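Local atomic coordinates of Pbp related beta-lactamase (Pyrococcus abyssi, PDB entry 2QMI), a protein that is probably a serine peptidase of the penicillin-binding protein and beta-lactamase family, self-compartmentalizing as an octamer in the archaeon Pyrococcus abyssi. Residues Y55-I60 with A324-S329; P226-I231 with V306-G311. All coordinates share one frame; numbering follows the deposited sequence.

Overall arrangement
Contacts 1 and 2 lie side by side in the beta-lactamase-family part of the chain, their centres about 9 Å apart, and contact 2 is nested within the loop that contact 1 closes. They share the large antiparallel sheet, where strand 310-316 runs next to strand 321-327: E327 N lies 2.9 Å from T310 O, and T310 OG1 lies 2.8 Å from S329 O, both probable hydrogen bonds. Elsewhere they pack, G56 N coming to 3.6 Å from Y309 CG. Segment 55-60 holds S59, the putative SxxK serine, which hydrogen-bonds to K62 and Y160; the V306 side chain of contact 2 lies near this presumed active site without touching it.

Contact 1: residues Y55-I60 with A324-S329; sequences YGIGSI and AVLENS
Apolar packing carries this contact, with the Y55 ring laid over L326. L326 CB sits over one face of the ring, offset toward its rim, in a CH-pi contact 3.8 Å from the centroid and 25° off the ring normal; the closest pair is Y55 CD2 and L326 CB at 3.5 Å. With CG of Y55 anti to its carbonyl carbon, chi1 of -54° turns the ring toward L326. The branches of L326 then divide the work: CD1 lies beside Y55 CD2 at 3.6 Å, while CD2 meets I57 CG2 at 4.0 Å.

No hydrogen bond joins the two segments; they belong to different sheets: 55-56 pairs with strand 238-239, and 321-327 is a strand of the large antiparallel sheet of the beta-lactamase-like fold. L326 also touches V241 and L244 of helix 241-252.

Backbone atoms of E327 and N328 meet the ring obliquely. Y55 CD1 approaches E327 C at 3.6 Å, and Y55 CE1 comes equally near N328 N. The phenol oxygen of Y55 is gripped by hydrogen bonds with the hydroxyls of S49 and S23, while N328 ND2 hydrogen-bonds to the carbonyl of R41.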
# COMPACT_ATOMS: atom_id res chain seq x y z
N TYR A 55 18.14 -34.17 -17.78
CA TYR A 55 17.82 -33.44 -16.55
C TYR A 55 18.94 -33.66 -15.55
O TYR A 55 19.79 -34.54 -15.74
CB TYR A 55 16.55 -33.98 -15.88
CG TYR A 55 15.30 -34.07 -16.72
CD1 TYR A 55 14.21 -33.24 -16.46
CD2 TYR A 55 15.17 -35.05 -17.70
CE1 TYR A 55 13.01 -33.40 -17.16
CE2 TYR A 55 13.99 -35.21 -18.41
CZ TYR A 55 12.90 -34.39 -18.13
OH TYR A 55 11.73 -34.55 -18.84
N GLY A 56 18.94 -32.89 -14.48
CA GLY A 56 19.93 -33.08 -13.44
C GLY A 56 19.36 -34.23 -12.61
O GLY A 56 18.14 -34.34 -12.49
N ILE A 57 20.21 -35.08 -12.03
CA ILE A 57 19.67 -36.19 -11.26
C ILE A 57 19.91 -36.09 -9.76
O ILE A 57 19.39 -36.90 -8.99
CB ILE A 57 20.22 -37.55 -11.77
CG1 ILE A 57 21.70 -37.70 -11.42
CG2 ILE A 57 20.04 -37.64 -13.28
CD1 ILE A 57 22.25 -39.09 -11.71
N GLY A 58 20.68 -35.09 -9.35
CA GLY A 58 20.96 -34.91 -7.94
C GLY A 58 21.61 -36.09 -7.24
O GLY A 58 22.48 -36.76 -7.79
N SER A 59 21.17 -36.35 -6.01
CA SER A 59 21.71 -37.43 -5.20
C SER A 59 21.72 -38.82 -5.82
O SER A 59 22.26 -39.75 -5.22
CB SER A 59 20.97 -37.49 -3.86
OG SER A 59 21.33 -36.39 -3.05
N ILE A 60 21.13 -38.99 -7.00
CA ILE A 60 21.16 -40.30 -7.62
C ILE A 60 22.61 -40.52 -8.03
O ILE A 60 23.05 -41.65 -8.30
CB ILE A 60 20.22 -40.39 -8.84
CG1 ILE A 60 18.78 -40.15 -8.39
CG2 ILE A 60 20.34 -41.77 -9.50
CD1 ILE A 60 17.76 -40.19 -9.52
N ALA A 324 12.95 -45.43 -13.80
CA ALA A 324 13.69 -44.19 -13.73
C ALA A 324 12.73 -43.07 -14.10
O ALA A 324 12.05 -43.15 -15.13
CB ALA A 324 14.87 -44.21 -14.69
N VAL A 325 12.67 -42.04 -13.25
CA VAL A 325 11.81 -40.88 -13.47
C VAL A 325 12.59 -39.58 -13.24
O VAL A 325 13.22 -39.39 -12.19
CB VAL A 325 10.60 -40.88 -12.50
CG1 VAL A 325 9.72 -39.66 -12.75
CG2 VAL A 325 9.80 -42.16 -12.68
N LEU A 326 12.56 -38.69 -14.23
CA LEU A 326 13.25 -37.41 -14.12
C LEU A 326 12.22 -36.29 -14.23
O LEU A 326 11.24 -36.41 -14.97
CB LEU A 326 14.32 -37.28 -15.20
CG LEU A 326 15.51 -38.22 -15.01
CD1 LEU A 326 16.56 -37.98 -16.08
CD2 LEU A 326 16.10 -38.01 -13.62
N GLU A 327 12.43 -35.20 -13.50
CA GLU A 327 11.49 -34.09 -13.51
C GLU A 327 12.11 -32.69 -13.57
O GLU A 327 13.13 -32.41 -12.94
CB GLU A 327 10.59 -34.19 -12.27
CG GLU A 327 9.40 -33.25 -12.28
CD GLU A 327 8.54 -33.40 -11.04
OE1 GLU A 327 8.22 -34.56 -10.68
OE2 GLU A 327 8.18 -32.36 -10.44
N ASN A 328 11.44 -31.83 -14.33
CA ASN A 328 11.79 -30.44 -14.59
C ASN A 328 11.55 -29.46 -13.44
O ASN A 328 11.52 -28.25 -13.67
CB ASN A 328 11.00 -29.96 -15.81
CG ASN A 328 11.87 -29.33 -16.84
OD1 ASN A 328 13.09 -29.42 -16.75
ND2 ASN A 328 11.27 -28.72 -17.85
N SER A 329 11.35 -29.97 -12.23
CA SER A 329 11.10 -29.14 -11.06
C SER A 329 10.88 -30.06 -9.86
O SER A 329 11.25 -31.24 -9.91
CB SER A 329 9.85 -28.27 -11.28
OG SER A 329 8.70 -29.06 -11.55

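Contact 2: residues P226-I231 with V306-G311; sequences PFPYGI and VGMYTG
A methionine sulfur meeting a proline ring is the striking feature here: M308 SD lies 3.5 Å from P228 CD, the sulfur coming up against that corner of the proline ring. In M308, CG between backbone N and carbonyl carbon (chi1 76°) and a bend at chi2 bring the sulfur to P228. The same sulfur passes P226 O at 3.8 Å.

The F227 and Y309 side chains cross at about a right angle, although their ring planes are inclined by only about 33°. Y309 CE2 comes to the edge of the F227 ring, near its plane, 3.8 Å from F227 CD1. The tyrosine in turn takes F227 CA at its own edge, so this is edge packing rather than a stack. V306 adds CG2 at 4.3 Å from F227 CE1, and its CB approaches P228 CG.

No direct hydrogen bond crosses the contact, but a water does: it accepts from F227 N at 3.1 Å and donates weakly to Y309 OH. That hydroxyl is also hydrogen-bonded to A211 O. P228 centres an inverse gamma turn, and its CD lies over one face of the F227 ring, 3.5 Å above the plane. R46 of a second subunit hydrogen-bonds to P226 O and F227 O, which puts this loop at a subunit interface of the octamer.

Residues 306-309 form the turn between strands 297-305 and 310-316, and V306 lies near the residues of a presumed SxxK site, consistent with the active-site border of serine beta-lactamases and penicillin-binding proteins.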
# COMPACT_ATOMS: atom_id res chain seq x y z
N PRO A 226 18.79 -22.31 -14.41
CA PRO A 226 19.79 -23.21 -15.00
C PRO A 226 20.40 -24.13 -13.93
O PRO A 226 20.34 -23.83 -12.74
CB PRO A 226 20.83 -22.25 -15.58
CG PRO A 226 20.06 -20.96 -15.77
CD PRO A 226 19.22 -20.90 -14.54
N PHE A 227 20.98 -25.24 -14.37
CA PHE A 227 21.61 -26.18 -13.45
C PHE A 227 22.63 -25.43 -12.58
O PHE A 227 23.28 -24.49 -13.05
CB PHE A 227 22.33 -27.28 -14.23
CG PHE A 227 22.85 -28.39 -13.36
CD1 PHE A 227 22.01 -29.41 -12.93
CD2 PHE A 227 24.17 -28.38 -12.92
CE1 PHE A 227 22.47 -30.40 -12.07
CE2 PHE A 227 24.64 -29.36 -12.06
CZ PHE A 227 23.79 -30.37 -11.63
N PRO A 228 22.78 -25.83 -11.30
CA PRO A 228 23.75 -25.14 -10.44
C PRO A 228 25.13 -25.81 -10.52
O PRO A 228 25.57 -26.46 -9.57
CB PRO A 228 23.12 -25.27 -9.07
CG PRO A 228 22.55 -26.65 -9.13
CD PRO A 228 21.90 -26.69 -10.50
N TYR A 229 25.79 -25.63 -11.66
CA TYR A 229 27.11 -26.20 -11.89
C TYR A 229 28.10 -25.89 -10.78
O TYR A 229 28.29 -24.73 -10.41
CB TYR A 229 27.67 -25.71 -13.23
CG TYR A 229 26.92 -26.25 -14.41
CD1 TYR A 229 27.03 -27.60 -14.78
CD2 TYR A 229 26.07 -25.43 -15.16
CE1 TYR A 229 26.32 -28.11 -15.86
CE2 TYR A 229 25.36 -25.93 -16.24
CZ TYR A 229 25.48 -27.27 -16.59
OH TYR A 229 24.78 -27.75 -17.66
N GLY A 230 28.71 -26.95 -10.24
CA GLY A 230 29.68 -26.81 -9.18
C GLY A 230 29.73 -28.05 -8.29
O GLY A 230 30.80 -28.44 -7.83
N ILE A 231 28.57 -28.65 -8.06
CA ILE A 231 28.44 -29.84 -7.23
C ILE A 231 28.91 -31.06 -8.06
O ILE A 231 28.75 -31.08 -9.27
CB ILE A 231 26.95 -29.96 -6.78
CG1 ILE A 231 26.75 -31.10 -5.79
CG2 ILE A 231 26.06 -30.17 -7.99
CD1 ILE A 231 25.35 -31.11 -5.19
N VAL A 306 18.04 -31.03 -6.85
CA VAL A 306 18.96 -29.90 -6.88
C VAL A 306 18.13 -28.62 -6.94
O VAL A 306 18.61 -27.56 -7.36
CB VAL A 306 19.92 -29.98 -8.09
CG1 VAL A 306 21.11 -30.84 -7.73
CG2 VAL A 306 19.22 -30.57 -9.29
N GLY A 307 16.88 -28.73 -6.49
CA GLY A 307 16.00 -27.58 -6.49
C GLY A 307 15.15 -27.45 -7.74
O GLY A 307 13.94 -27.65 -7.68
N MET A 308 15.78 -27.12 -8.86
CA MET A 308 15.04 -26.96 -10.11
C MET A 308 14.91 -28.26 -10.92
O MET A 308 14.24 -28.28 -11.95
CB MET A 308 15.67 -25.87 -10.98
CG MET A 308 16.95 -26.27 -11.70
SD MET A 308 18.39 -26.33 -10.64
CE MET A 308 18.34 -27.88 -10.12
N TYR A 309 15.57 -29.33 -10.47
CA TYR A 309 15.48 -30.64 -11.14
C TYR A 309 15.39 -31.67 -10.02
O TYR A 309 16.01 -31.50 -8.98
CB TYR A 309 16.75 -30.98 -11.95
CG TYR A 309 17.09 -30.10 -13.14
CD1 TYR A 309 16.33 -30.15 -14.31
CD2 TYR A 309 18.19 -29.26 -13.10
CE1 TYR A 309 16.69 -29.37 -15.42
CE2 TYR A 309 18.55 -28.48 -14.19
CZ TYR A 309 17.80 -28.53 -15.35
OH TYR A 309 18.18 -27.73 -16.41
N THR A 310 14.61 -32.73 -10.23
CA THR A 310 14.49 -33.80 -9.24
C THR A 310 14.39 -35.13 -9.99
O THR A 310 14.09 -35.16 -11.17
CB THR A 310 13.24 -33.65 -8.32
OG1 THR A 310 12.04 -33.77 -9.09
CG2 THR A 310 13.25 -32.31 -7.61
N GLY A 311 14.66 -36.23 -9.29
CA GLY A 311 14.59 -37.52 -9.94
C GLY A 311 14.56 -38.69 -8.98
O GLY A 311 14.67 -38.51 -7.76
O HOH W 1 20.65 -25.75 -17.40